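Local coordinates for protein DNA-3-methyladenine glycosidase (Bacillus halodurans, PDB 2H56) that belongs to the HhH-GPD superfamily of base excision DNA repair proteins, whose mostly helical fold carries a helix-hairpin-helix motif, at residues S57-Q62 against K144-W149; S31-F36 against T203-Y208; A176-G181 against E224-H229; E77-G82 against E96-A101. All coordinates share one frame; numbering follows the deposited sequence.

Contact 1 (S57-Q62 against K144-W149); sequences SSIVEQ and KGIGQW
Q62 reaches across to G145 with the last atom of its side chain, and the route can be followed atom by atom. The residue comes just after helix 51-61. Its CB stands 3.7 Å from I59 O, and its CG lies 3.8 Å from S58 O, so the stem of the side chain passes the carbonyls of the last helical turn. Beyond CG the chain is extended (chi2 163°), which carries the amide outward until Q62 NE2 donates to G145 O at 3.1 Å. That hydrogen bond is weak, its N-H...O angle being a bent 128°. The amide oxygen, Q62 OE1, keeps to its own segment, 3.6 Å from I59 O without a bond.

The acceptor belongs to the sequence K-G-I-G, which together with the helices around it is consistent with the hairpin of a helix-hairpin-helix motif: helix 133-141 leads in, and G147 is the N-cap of helix 148-157. G145 has a positive phi of 88°, a conformation well suited to glycine.

Beside the amide, an apolar touch joins the same two segments. I59 CD1 meets I146 CD1 at 4.2 Å, the two isoleucines crossing at about a right angle, methyl against methyl. I59 also packs on I111 and V114 of helix 105-119. From that same helix K107 sends its NZ to the carbonyl oxygens of V60 and Q62, while E109 forms a salt bridge with K144.

Contact 2 (S31-F36 against T203-Y208); sequences SRLFQF and TVACLY
L33 pushes its forked end at helix 203-208, one methyl for each of two partners: CD2 lies 4.5 Å from A205 CB, and CD1 is equally far, at 4.5 Å, from Y208 CB. The leucine tip is thus the bump, and the hollow is the shallow step between the small alanine and the base of the tyrosine three residues further on. One turn along its own helix, F36 provides the second bump. With CG opposite the backbone N across the CA-CB bond (chi1 178°), its ring points at the partner helix and brings CE2 to 4.0 Å from Y208 CB. The same ring atom is 3.3 Å from Y208 O, which sits at the ring's edge, near its plane. The rings of F36 and Y208 do not stack; the phenylalanine meets the root of the tyrosine and the rim of its ring.

L33 with F36, and A205 with Y208, are pairs spaced three residues apart, so each helix presents one short row. The segment axes cross at 56° and come no closer than 11.7 Å, a gap bridged by L33, F36 and Y208. The contact fastens helix 31-40, near the N terminus, to the long helix 202-219 near the other end of the chain. F36 also meets F216 edge-to-face.

All four residues are buried and no hydrogen bond crosses between the segments, which implies an interface held by shape and apolar burial. The one side-chain polar group among them, Y208 OH, is satisfied by G41 O.

Contact 3 (A176-G181 against E224-H229); sequences AKWLYG and EELLHH
W178 and L226 meet at the far end of the indole: CH2 of the tryptophan lies 4.0 Å from L226 CD2. The methyl comes in at the ring edge, close to the ring plane, and the two side chains cross at about a right angle. A second, polar approach lies beside it, where the carboxylate of E224 turns to the helix end at G181. E224 OE1 and OE2 are each 3.8 Å from G181 O; all three are acceptors, so no bond forms.

The next shell explains these positions. W178 NE1 donates to Y220 O, which would help hold the indole's rotation, with the six-membered ring turned edge-on to the leucine. In E224 the chain bends at chi2 (93°), bringing the carboxylate round to R32, whose NH2 forms a salt bridge with OE1; the arginine also gives its NE to L179 O. One guanidinium therefore joins helix 170-180 to the short helix 223-226, and its charge would probably ease the closeness of carboxylate and carbonyl. Just beyond L226 the helical path ends at L227, the centre of an inverse gamma turn.

Further out, helix 202-219 packs against both apolar partners: A212 and F216 touch W178, and F216 also touches L226. Helix 31-40 packs on L179 through L33 and F36, so helix 170-180 lies against it and helix 202-219, with helix 223-226 near its C-terminal end.

Contact 4 (E77-G82 against E96-A101); sequences EQLVGG and EALRQA
L79 overlaps three residues of helix 95-100 and its end with a single methyl group. Its CD1 lies 4.0 Å from A101 CB and 4.4 Å from A97 CB, so the two alanines, four residues apart, form low points with the methyl settled between them. The backbone shares in the contact, since L79 CD1 is also 4.0 Å from A97 O. L98 adds its CD2 at 4.2 Å. The leucine gets there with CG lying opposite its own carbonyl carbon (chi1 -66°) and an extended chi2 of 172°, so the side chain reaches straight out from its helix.

No hydrogen bond crosses the contact; it is a single leucine methyl set against A97, L98 and A101, partly open to solvent because L79 is exposed. Two residues after L79, helix 66-80 has ended in a Schellman motif: G81 takes a positive phi of 84°, and G82 N bonds back to E77 O at 2.9 Å.

Several neighbours frame the pair. V93, in the loop before helix 95-100, touches both L79 and L98, and R75 of helix 66-80 holds A101 O through its NE. L98 also packs on I108 and R112 of helix 105-119, so helix 95-100 touches both the end of helix 66-80 and helix 105-119.

Read from the N terminus, contact 2 opens first, at 31-36, and closes only at 203-208, so its loop spans most of the chain. Inside it contact 1 runs from 57-62 to 144-149, and inside that in turn contact 4 closes the short excursion from 77-82 to 96-101. Contact 3 opens at 176-181, after contact 1 has closed, and ends at 224-229, beyond the close of contact 2; these two loops therefore cross. They also touch, with centres 12 Å apart. Contacts 1 and 4 lie on one side of the chain's centre, tying the middle of the sequence; on the other side contact 2 ties helix 31-40 to helix 202-219, and contact 3 ties helix 170-180 to helix 223-226.

Contact 1 (S57-Q62 against K144-W149)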
loop_
_atom_site.group_PDB
_atom_site.type_symbol
_atom_site.label_atom_id
_atom_site.label_comp_id
_atom_site.label_asym_id
_atom_site.label_seq_id
_atom_site.Cartn_x
_atom_site.Cartn_y
_atom_site.Cartn_z
ATOM N N SER A 57 -9.603 3.417 8.034
ATOM C CA SER A 57 -9.722 4.003 6.719
ATOM C C SER A 57 -9.518 2.974 5.591
ATOM O O SER A 57 -10.234 2.991 4.609
ATOM C CB SER A 57 -8.697 5.120 6.565
ATOM O OG SER A 57 -9.016 5.930 5.440
ATOM N N SER A 58 -8.558 2.074 5.724
ATOM C CA SER A 58 -8.372 1.051 4.709
ATOM C C SER A 58 -9.583 0.151 4.589
ATOM O O SER A 58 -9.969 -0.213 3.472
ATOM C CB SER A 58 -7.141 0.200 5.005
ATOM O OG SER A 58 -5.974 1.020 5.030
ATOM N N ILE A 59 -10.182 -0.220 5.713
ATOM C CA ILE A 59 -11.426 -1.018 5.670
ATOM C C ILE A 59 -12.580 -0.225 5.023
ATOM O O ILE A 59 -13.299 -0.764 4.193
ATOM C CB ILE A 59 -11.787 -1.532 7.073
ATOM C CG1 ILE A 59 -10.790 -2.637 7.473
ATOM C CG2 ILE A 59 -13.204 -2.033 7.134
ATOM C CD1 ILE A 59 -10.458 -2.611 8.914
ATOM N N VAL A 60 -12.707 1.069 5.336
ATOM C CA VAL A 60 -13.791 1.860 4.784
ATOM C C VAL A 60 -13.690 1.975 3.282
ATOM O O VAL A 60 -14.700 1.991 2.592
ATOM C CB VAL A 60 -13.907 3.224 5.457
ATOM C CG1 VAL A 60 -14.921 4.135 4.718
ATOM C CG2 VAL A 60 -14.351 3.016 6.886
ATOM N N GLU A 61 -12.477 1.978 2.779
ATOM C CA GLU A 61 -12.246 2.113 1.335
ATOM C C GLU A 61 -12.643 0.903 0.509
ATOM O O GLU A 61 -13.012 1.043 -0.643
ATOM C CB GLU A 61 -10.772 2.438 1.046
ATOM C CG GLU A 61 -10.385 3.851 1.437
ATOM C CD GLU A 61 -8.884 4.056 1.601
ATOM O OE1 GLU A 61 -8.087 3.235 1.060
ATOM O OE2 GLU A 61 -8.514 5.052 2.278
ATOM N N GLN A 62 -12.539 -0.294 1.050
ATOM C CA GLN A 62 -12.834 -1.478 0.229
ATOM C C GLN A 62 -14.095 -1.343 -0.632
ATOM O O GLN A 62 -15.163 -1.010 -0.112
ATOM C CB GLN A 62 -12.998 -2.720 1.092
ATOM C CG GLN A 62 -11.723 -3.155 1.842
ATOM C CD GLN A 62 -12.030 -4.104 2.969
ATOM O OE1 GLN A 62 -13.191 -4.253 3.374
ATOM N NE2 GLN A 62 -10.996 -4.758 3.491
ATOM N N LYS A 144 -9.834 -10.125 10.670
ATOM C CA LYS A 144 -10.885 -10.277 9.668
ATOM C C LYS A 144 -10.948 -9.047 8.795
ATOM O O LYS A 144 -10.815 -7.926 9.279
ATOM C CB LYS A 144 -12.247 -10.454 10.324
ATOM C CG LYS A 144 -12.631 -11.900 10.753
ATOM C CD LYS A 144 -13.966 -11.889 11.556
ATOM C CE LYS A 144 -13.739 -11.475 13.027
ATOM N NZ LYS A 144 -14.814 -10.626 13.663
ATOM N N GLY A 145 -11.142 -9.254 7.501
ATOM C CA GLY A 145 -11.188 -8.172 6.541
ATOM C C GLY A 145 -9.845 -7.789 5.970
ATOM O O GLY A 145 -9.807 -7.263 4.867
ATOM N N ILE A 146 -8.748 -8.016 6.712
ATOM C CA ILE A 146 -7.391 -7.717 6.221
ATOM C C ILE A 146 -6.751 -8.917 5.551
ATOM O O ILE A 146 -6.390 -9.876 6.203
ATOM C CB ILE A 146 -6.437 -7.295 7.343
ATOM C CG1 ILE A 146 -7.071 -6.238 8.236
ATOM C CG2 ILE A 146 -5.118 -6.782 6.729
ATOM C CD1 ILE A 146 -7.300 -4.979 7.568
ATOM N N GLY A 147 -6.602 -8.852 4.236
ATOM C CA GLY A 147 -5.883 -9.866 3.475
ATOM C C GLY A 147 -4.430 -9.479 3.242
ATOM O O GLY A 147 -3.972 -8.356 3.573
ATOM N N GLN A 148 -3.695 -10.430 2.680
ATOM C CA GLN A 148 -2.309 -10.246 2.280
ATOM C C GLN A 148 -2.083 -8.892 1.588
ATOM O O GLN A 148 -1.288 -8.089 2.043
ATOM C CB GLN A 148 -1.899 -11.416 1.372
ATOM C CG GLN A 148 -0.489 -11.358 0.790
ATOM C CD GLN A 148 0.539 -12.021 1.662
ATOM O OE1 GLN A 148 0.207 -12.825 2.526
ATOM N NE2 GLN A 148 1.803 -11.706 1.425
ATOM N N TRP A 149 -2.787 -8.644 0.495
ATOM C CA TRP A 149 -2.630 -7.396 -0.253
ATOM C C TRP A 149 -2.856 -6.205 0.649
ATOM O O TRP A 149 -2.068 -5.251 0.624
ATOM C CB TRP A 149 -3.599 -7.354 -1.448
ATOM C CG TRP A 149 -3.511 -6.115 -2.213
ATOM C CD1 TRP A 149 -2.563 -5.795 -3.115
ATOM C CD2 TRP A 149 -4.393 -4.998 -2.136
ATOM N NE1 TRP A 149 -2.775 -4.532 -3.602
ATOM C CE2 TRP A 149 -3.895 -4.016 -3.018
ATOM C CE3 TRP A 149 -5.535 -4.710 -1.374
ATOM C CZ2 TRP A 149 -4.504 -2.773 -3.181
ATOM C CZ3 TRP A 149 -6.141 -3.471 -1.530
ATOM C CH2 TRP A 149 -5.626 -2.518 -2.435
#

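Contact 2 (S31-F36 against T203-Y208)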
loop_
_atom_site.group_PDB
_atom_site.type_symbol
_atom_site.label_atom_id
_atom_site.label_comp_id
_atom_site.label_asym_id
_atom_site.label_seq_id
_atom_site.Cartn_x
_atom_site.Cartn_y
_atom_site.Cartn_z
ATOM N N SER A 31 19.573 -2.900 -15.128
ATOM C CA SER A 31 19.724 -1.734 -15.995
ATOM C C SER A 31 18.462 -1.253 -16.684
ATOM O O SER A 31 18.401 -0.118 -17.127
ATOM C CB SER A 31 20.768 -2.005 -17.060
ATOM O OG SER A 31 22.029 -1.885 -16.471
ATOM N N ARG A 32 17.490 -2.133 -16.839
ATOM C CA ARG A 32 16.215 -1.753 -17.418
ATOM C C ARG A 32 15.540 -0.804 -16.468
ATOM O O ARG A 32 14.989 0.214 -16.886
ATOM C CB ARG A 32 15.306 -2.972 -17.630
ATOM C CG ARG A 32 15.792 -3.909 -18.685
ATOM C CD ARG A 32 14.853 -5.092 -18.928
ATOM N NE ARG A 32 13.740 -4.667 -19.768
ATOM C CZ ARG A 32 13.574 -4.990 -21.042
ATOM N NH1 ARG A 32 14.435 -5.767 -21.675
ATOM N NH2 ARG A 32 12.516 -4.529 -21.688
ATOM N N LEU A 33 15.574 -1.155 -15.187
ATOM C CA LEU A 33 14.997 -0.298 -14.151
ATOM C C LEU A 33 15.751 1.025 -14.091
ATOM O O LEU A 33 15.142 2.088 -13.955
ATOM C CB LEU A 33 14.978 -1.007 -12.791
ATOM C CG LEU A 33 14.242 -0.298 -11.649
ATOM C CD1 LEU A 33 12.803 -0.056 -12.054
ATOM C CD2 LEU A 33 14.371 -1.075 -10.303
ATOM N N PHE A 34 17.067 0.967 -14.257
ATOM C CA PHE A 34 17.860 2.176 -14.289
ATOM C C PHE A 34 17.467 3.110 -15.440
ATOM O O PHE A 34 17.332 4.322 -15.233
ATOM C CB PHE A 34 19.343 1.829 -14.413
ATOM C CG PHE A 34 20.234 3.042 -14.542
ATOM C CD1 PHE A 34 20.708 3.691 -13.424
ATOM C CD2 PHE A 34 20.544 3.558 -15.777
ATOM C CE1 PHE A 34 21.509 4.805 -13.549
ATOM C CE2 PHE A 34 21.331 4.676 -15.898
ATOM C CZ PHE A 34 21.815 5.294 -14.780
ATOM N N GLN A 35 17.372 2.553 -16.654
ATOM C CA GLN A 35 16.953 3.307 -17.845
ATOM C C GLN A 35 15.585 3.987 -17.606
ATOM O O GLN A 35 15.369 5.136 -17.990
ATOM C CB GLN A 35 16.907 2.393 -19.084
ATOM C CG GLN A 35 18.280 2.066 -19.661
ATOM C CD GLN A 35 18.243 1.168 -20.896
ATOM O OE1 GLN A 35 18.396 1.647 -22.018
ATOM N NE2 GLN A 35 18.054 -0.138 -20.695
ATOM N N PHE A 36 14.686 3.278 -16.936
ATOM C CA PHE A 36 13.356 3.806 -16.674
ATOM C C PHE A 36 13.371 4.935 -15.656
ATOM O O PHE A 36 12.729 5.971 -15.871
ATOM C CB PHE A 36 12.426 2.716 -16.156
ATOM C CG PHE A 36 11.058 3.220 -15.824
ATOM C CD1 PHE A 36 10.286 3.823 -16.798
ATOM C CD2 PHE A 36 10.552 3.124 -14.544
ATOM C CE1 PHE A 36 9.028 4.312 -16.503
ATOM C CE2 PHE A 36 9.283 3.618 -14.243
ATOM C CZ PHE A 36 8.528 4.203 -15.228
ATOM N N THR A 203 9.841 -1.838 -1.873
ATOM C CA THR A 203 8.771 -0.868 -1.937
ATOM C C THR A 203 9.144 0.260 -2.890
ATOM O O THR A 203 8.279 0.744 -3.629
ATOM C CB THR A 203 8.441 -0.263 -0.553
ATOM O OG1 THR A 203 8.115 -1.293 0.396
ATOM C CG2 THR A 203 7.259 0.684 -0.655
ATOM N N VAL A 204 10.416 0.678 -2.897
ATOM C CA VAL A 204 10.817 1.783 -3.769
ATOM C C VAL A 204 10.655 1.397 -5.271
ATOM O O VAL A 204 10.102 2.166 -6.076
ATOM C CB VAL A 204 12.249 2.292 -3.467
ATOM C CG1 VAL A 204 12.588 3.436 -4.388
ATOM C CG2 VAL A 204 12.407 2.757 -1.985
ATOM N N ALA A 205 11.089 0.194 -5.641
ATOM C CA ALA A 205 10.820 -0.348 -6.989
ATOM C C ALA A 205 9.344 -0.310 -7.308
ATOM O O ALA A 205 8.931 0.046 -8.403
ATOM C CB ALA A 205 11.310 -1.778 -7.097
ATOM N N CYS A 206 8.534 -0.702 -6.339
ATOM C CA CYS A 206 7.102 -0.793 -6.561
ATOM C C CYS A 206 6.495 0.556 -6.895
ATOM O O CYS A 206 5.561 0.638 -7.685
ATOM C CB CYS A 206 6.409 -1.406 -5.343
ATOM S SG CYS A 206 6.737 -3.179 -5.145
ATOM N N LEU A 207 7.011 1.612 -6.281
ATOM C CA LEU A 207 6.580 2.944 -6.634
ATOM C C LEU A 207 6.863 3.194 -8.133
ATOM O O LEU A 207 6.035 3.754 -8.841
ATOM C CB LEU A 207 7.292 3.983 -5.773
ATOM C CG LEU A 207 7.000 3.932 -4.277
ATOM C CD1 LEU A 207 7.865 4.949 -3.534
ATOM C CD2 LEU A 207 5.533 4.168 -4.046
ATOM N N TYR A 208 8.008 2.765 -8.631
ATOM C CA TYR A 208 8.321 2.976 -10.051
ATOM C C TYR A 208 7.487 2.081 -10.945
ATOM O O TYR A 208 7.079 2.475 -12.042
ATOM C CB TYR A 208 9.807 2.776 -10.321
ATOM C CG TYR A 208 10.629 3.952 -9.850
ATOM C CD1 TYR A 208 10.629 5.142 -10.572
ATOM C CD2 TYR A 208 11.382 3.888 -8.683
ATOM C CE1 TYR A 208 11.346 6.222 -10.172
ATOM C CE2 TYR A 208 12.125 4.994 -8.259
ATOM C CZ TYR A 208 12.094 6.153 -9.014
ATOM O OH TYR A 208 12.795 7.248 -8.617
#

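Contact 3 (A176-G181 against E224-H229)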
loop_
_atom_site.group_PDB
_atom_site.type_symbol
_atom_site.label_atom_id
_atom_site.label_comp_id
_atom_site.label_asym_id
_atom_site.label_seq_id
_atom_site.Cartn_x
_atom_site.Cartn_y
_atom_site.Cartn_z
ATOM N N ALA A 176 5.264 -4.487 -14.365
ATOM C CA ALA A 176 6.268 -5.502 -14.591
ATOM C C ALA A 176 6.264 -5.971 -16.048
ATOM O O ALA A 176 7.298 -6.032 -16.677
ATOM C CB ALA A 176 6.050 -6.669 -13.646
ATOM N N LYS A 177 5.098 -6.305 -16.574
ATOM C CA LYS A 177 4.958 -6.674 -17.987
ATOM C C LYS A 177 5.509 -5.584 -18.897
ATOM O O LYS A 177 6.153 -5.866 -19.894
ATOM C CB LYS A 177 3.482 -6.936 -18.337
ATOM C CG LYS A 177 2.983 -8.273 -17.823
ATOM C CD LYS A 177 1.466 -8.328 -17.638
ATOM C CE LYS A 177 0.711 -8.317 -18.938
ATOM N NZ LYS A 177 -0.737 -8.459 -18.649
ATOM N N TRP A 178 5.258 -4.335 -18.538
ATOM C CA TRP A 178 5.640 -3.197 -19.366
ATOM C C TRP A 178 7.150 -3.065 -19.366
ATOM O O TRP A 178 7.775 -2.948 -20.405
ATOM C CB TRP A 178 4.987 -1.931 -18.803
ATOM C CG TRP A 178 5.133 -0.718 -19.617
ATOM C CD1 TRP A 178 4.273 -0.264 -20.579
ATOM C CD2 TRP A 178 6.177 0.238 -19.526
ATOM N NE1 TRP A 178 4.735 0.915 -21.101
ATOM C CE2 TRP A 178 5.905 1.245 -20.466
ATOM C CE3 TRP A 178 7.328 0.339 -18.752
ATOM C CZ2 TRP A 178 6.737 2.338 -20.642
ATOM C CZ3 TRP A 178 8.152 1.412 -18.941
ATOM C CH2 TRP A 178 7.854 2.399 -19.874
ATOM N N LEU A 179 7.722 -3.141 -18.179
ATOM C CA LEU A 179 9.144 -2.914 -17.978
ATOM C C LEU A 179 10.056 -4.135 -18.288
ATOM O O LEU A 179 11.221 -3.963 -18.577
ATOM C CB LEU A 179 9.329 -2.454 -16.526
ATOM C CG LEU A 179 10.651 -1.825 -16.083
ATOM C CD1 LEU A 179 10.886 -0.499 -16.788
ATOM C CD2 LEU A 179 10.580 -1.645 -14.591
ATOM N N TYR A 180 9.527 -5.353 -18.230
ATOM C CA TYR A 180 10.336 -6.569 -18.390
ATOM C C TYR A 180 9.785 -7.561 -19.428
ATOM O O TYR A 180 10.491 -8.463 -19.853
ATOM C CB TYR A 180 10.483 -7.287 -17.039
ATOM C CG TYR A 180 11.176 -6.465 -15.975
ATOM C CD1 TYR A 180 12.561 -6.292 -15.967
ATOM C CD2 TYR A 180 10.440 -5.868 -14.956
ATOM C CE1 TYR A 180 13.188 -5.520 -14.959
ATOM C CE2 TYR A 180 11.050 -5.114 -13.960
ATOM C CZ TYR A 180 12.415 -4.934 -13.965
ATOM O OH TYR A 180 12.952 -4.155 -12.960
ATOM N N GLY A 181 8.513 -7.444 -19.781
ATOM C CA GLY A 181 7.992 -8.125 -20.955
ATOM C C GLY A 181 8.104 -7.097 -22.053
ATOM O O GLY A 181 8.890 -6.149 -21.961
ATOM N N GLU A 224 10.675 -0.522 -24.215
ATOM C CA GLU A 224 11.373 -0.491 -25.486
ATOM C C GLU A 224 10.938 0.707 -26.341
ATOM O O GLU A 224 11.805 1.454 -26.825
ATOM C CB GLU A 224 11.172 -1.817 -26.236
ATOM C CG GLU A 224 12.003 -2.990 -25.663
ATOM C CD GLU A 224 11.258 -3.833 -24.633
ATOM O OE1 GLU A 224 10.521 -3.263 -23.795
ATOM O OE2 GLU A 224 11.416 -5.076 -24.655
ATOM N N GLU A 225 9.616 0.898 -26.492
ATOM C CA GLU A 225 9.046 2.016 -27.283
ATOM C C GLU A 225 9.505 3.393 -26.775
ATOM O O GLU A 225 9.915 4.251 -27.558
ATOM C CB GLU A 225 7.512 1.946 -27.302
ATOM N N LEU A 226 9.443 3.576 -25.457
ATOM C CA LEU A 226 9.853 4.824 -24.795
ATOM C C LEU A 226 11.300 5.224 -25.128
ATOM O O LEU A 226 11.618 6.417 -25.280
ATOM C CB LEU A 226 9.705 4.666 -23.273
ATOM C CG LEU A 226 10.097 5.873 -22.414
ATOM C CD1 LEU A 226 9.090 6.999 -22.691
ATOM C CD2 LEU A 226 10.173 5.512 -20.921
ATOM N N LEU A 227 12.171 4.222 -25.243
ATOM C CA LEU A 227 13.555 4.450 -25.623
ATOM C C LEU A 227 13.694 4.653 -27.121
ATOM O O LEU A 227 14.572 4.056 -27.748
ATOM C CB LEU A 227 14.439 3.285 -25.167
ATOM C CG LEU A 227 14.399 2.942 -23.679
ATOM C CD1 LEU A 227 15.407 1.846 -23.371
ATOM C CD2 LEU A 227 14.633 4.161 -22.800
ATOM N N HIS A 228 12.804 5.469 -27.690
ATOM C CA HIS A 228 13.025 6.110 -28.992
ATOM C C HIS A 228 12.990 7.645 -28.790
ATOM O O HIS A 228 12.551 8.389 -29.668
ATOM C CB HIS A 228 11.993 5.636 -30.027
ATOM C CG HIS A 228 11.938 4.141 -30.192
ATOM N ND1 HIS A 228 12.932 3.297 -29.735
ATOM C CD2 HIS A 228 11.015 3.343 -30.783
ATOM C CE1 HIS A 228 12.615 2.046 -30.021
ATOM N NE2 HIS A 228 11.455 2.045 -30.653
ATOM N N HIS A 229 13.494 8.086 -27.621
ATOM C CA HIS A 229 13.472 9.496 -27.145
ATOM C C HIS A 229 12.306 10.332 -27.734
ATOM O O HIS A 229 11.136 10.178 -27.340
ATOM C CB HIS A 229 14.840 10.189 -27.391
ATOM C CG HIS A 229 15.293 11.068 -26.259
#

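Contact 4 (E77-G82 against E96-A101)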
loop_
_atom_site.group_PDB
_atom_site.type_symbol
_atom_site.label_atom_id
_atom_site.label_comp_id
_atom_site.label_asym_id
_atom_site.label_seq_id
_atom_site.Cartn_x
_atom_site.Cartn_y
_atom_site.Cartn_z
ATOM N N GLU A 77 -16.035 10.268 11.225
ATOM C CA GLU A 77 -15.295 11.250 12.029
ATOM C C GLU A 77 -16.269 12.088 12.868
ATOM O O GLU A 77 -15.985 12.364 14.035
ATOM C CB GLU A 77 -14.349 12.125 11.189
ATOM C CG GLU A 77 -13.192 11.328 10.537
ATOM C CD GLU A 77 -11.874 12.124 10.315
ATOM O OE1 GLU A 77 -11.940 13.291 9.855
ATOM O OE2 GLU A 77 -10.768 11.544 10.582
ATOM N N GLN A 78 -17.423 12.453 12.295
ATOM C CA GLN A 78 -18.400 13.256 13.019
ATOM C C GLN A 78 -18.968 12.482 14.196
ATOM O O GLN A 78 -19.088 13.027 15.271
ATOM C CB GLN A 78 -19.539 13.695 12.125
ATOM C CG GLN A 78 -19.184 14.684 11.048
ATOM C CD GLN A 78 -20.338 14.862 10.055
ATOM O OE1 GLN A 78 -21.427 15.270 10.451
ATOM N NE2 GLN A 78 -20.108 14.537 8.767
ATOM N N LEU A 79 -19.288 11.205 14.005
ATOM C CA LEU A 79 -19.753 10.341 15.110
ATOM C C LEU A 79 -18.780 10.356 16.264
ATOM O O LEU A 79 -19.204 10.548 17.369
ATOM C CB LEU A 79 -19.982 8.892 14.650
ATOM C CG LEU A 79 -21.130 8.768 13.644
ATOM C CD1 LEU A 79 -21.237 7.366 13.032
ATOM C CD2 LEU A 79 -22.448 9.267 14.295
ATOM N N VAL A 80 -17.480 10.182 16.012
ATOM C CA VAL A 80 -16.449 10.270 17.095
ATOM C C VAL A 80 -16.034 11.696 17.503
ATOM O O VAL A 80 -15.283 11.854 18.457
ATOM C CB VAL A 80 -15.172 9.457 16.774
ATOM C CG1 VAL A 80 -15.517 7.998 16.594
ATOM C CG2 VAL A 80 -14.501 9.974 15.545
ATOM N N GLY A 81 -16.510 12.718 16.787
ATOM C CA GLY A 81 -16.329 14.115 17.170
ATOM C C GLY A 81 -15.026 14.740 16.743
ATOM O O GLY A 81 -14.561 15.678 17.368
ATOM N N GLY A 82 -14.424 14.247 15.669
ATOM C CA GLY A 82 -13.164 14.805 15.173
ATOM C C GLY A 82 -12.273 13.700 14.655
ATOM O O GLY A 82 -12.756 12.652 14.243
ATOM N N GLU A 96 -25.607 0.467 14.915
ATOM C CA GLU A 96 -26.673 1.072 14.106
ATOM C C GLU A 96 -26.162 2.433 13.625
ATOM O O GLU A 96 -26.356 2.810 12.474
ATOM C CB GLU A 96 -28.011 1.186 14.857
ATOM N N ALA A 97 -25.460 3.160 14.482
ATOM C CA ALA A 97 -25.026 4.511 14.114
ATOM C C ALA A 97 -24.118 4.432 12.900
ATOM O O ALA A 97 -24.328 5.154 11.914
ATOM C CB ALA A 97 -24.324 5.193 15.264
ATOM N N LEU A 98 -23.114 3.552 12.980
ATOM C CA LEU A 98 -22.168 3.311 11.885
ATOM C C LEU A 98 -22.861 2.884 10.604
ATOM O O LEU A 98 -22.477 3.321 9.505
ATOM C CB LEU A 98 -21.165 2.234 12.283
ATOM C CG LEU A 98 -20.044 2.667 13.239
ATOM C CD1 LEU A 98 -19.215 1.471 13.667
ATOM C CD2 LEU A 98 -19.179 3.759 12.582
ATOM N N ARG A 99 -23.885 2.038 10.729
ATOM C CA ARG A 99 -24.669 1.662 9.563
ATOM C C ARG A 99 -25.453 2.800 8.959
ATOM O O ARG A 99 -25.526 2.913 7.743
ATOM C CB ARG A 99 -25.581 0.467 9.877
ATOM C CG ARG A 99 -24.737 -0.804 9.864
ATOM C CD ARG A 99 -25.492 -2.094 9.662
ATOM N NE ARG A 99 -26.304 -2.114 8.454
ATOM C CZ ARG A 99 -27.154 -3.097 8.191
ATOM N NH1 ARG A 99 -27.244 -4.139 9.005
ATOM N NH2 ARG A 99 -27.907 -3.055 7.115
ATOM N N GLN A 100 -26.025 3.655 9.790
ATOM C CA GLN A 100 -26.692 4.827 9.278
ATOM C C GLN A 100 -25.732 5.752 8.568
ATOM O O GLN A 100 -26.125 6.496 7.685
ATOM C CB GLN A 100 -27.363 5.583 10.404
ATOM C CG GLN A 100 -28.650 4.944 10.793
ATOM C CD GLN A 100 -29.478 5.803 11.718
ATOM O OE1 GLN A 100 -29.189 7.001 11.938
ATOM N NE2 GLN A 100 -30.525 5.191 12.278
ATOM N N ALA A 101 -24.479 5.733 8.983
ATOM C CA ALA A 101 -23.455 6.529 8.321
ATOM C C ALA A 101 -23.057 5.929 6.966
ATOM O O ALA A 101 -22.364 6.571 6.196
ATOM C CB ALA A 101 -22.210 6.673 9.237
#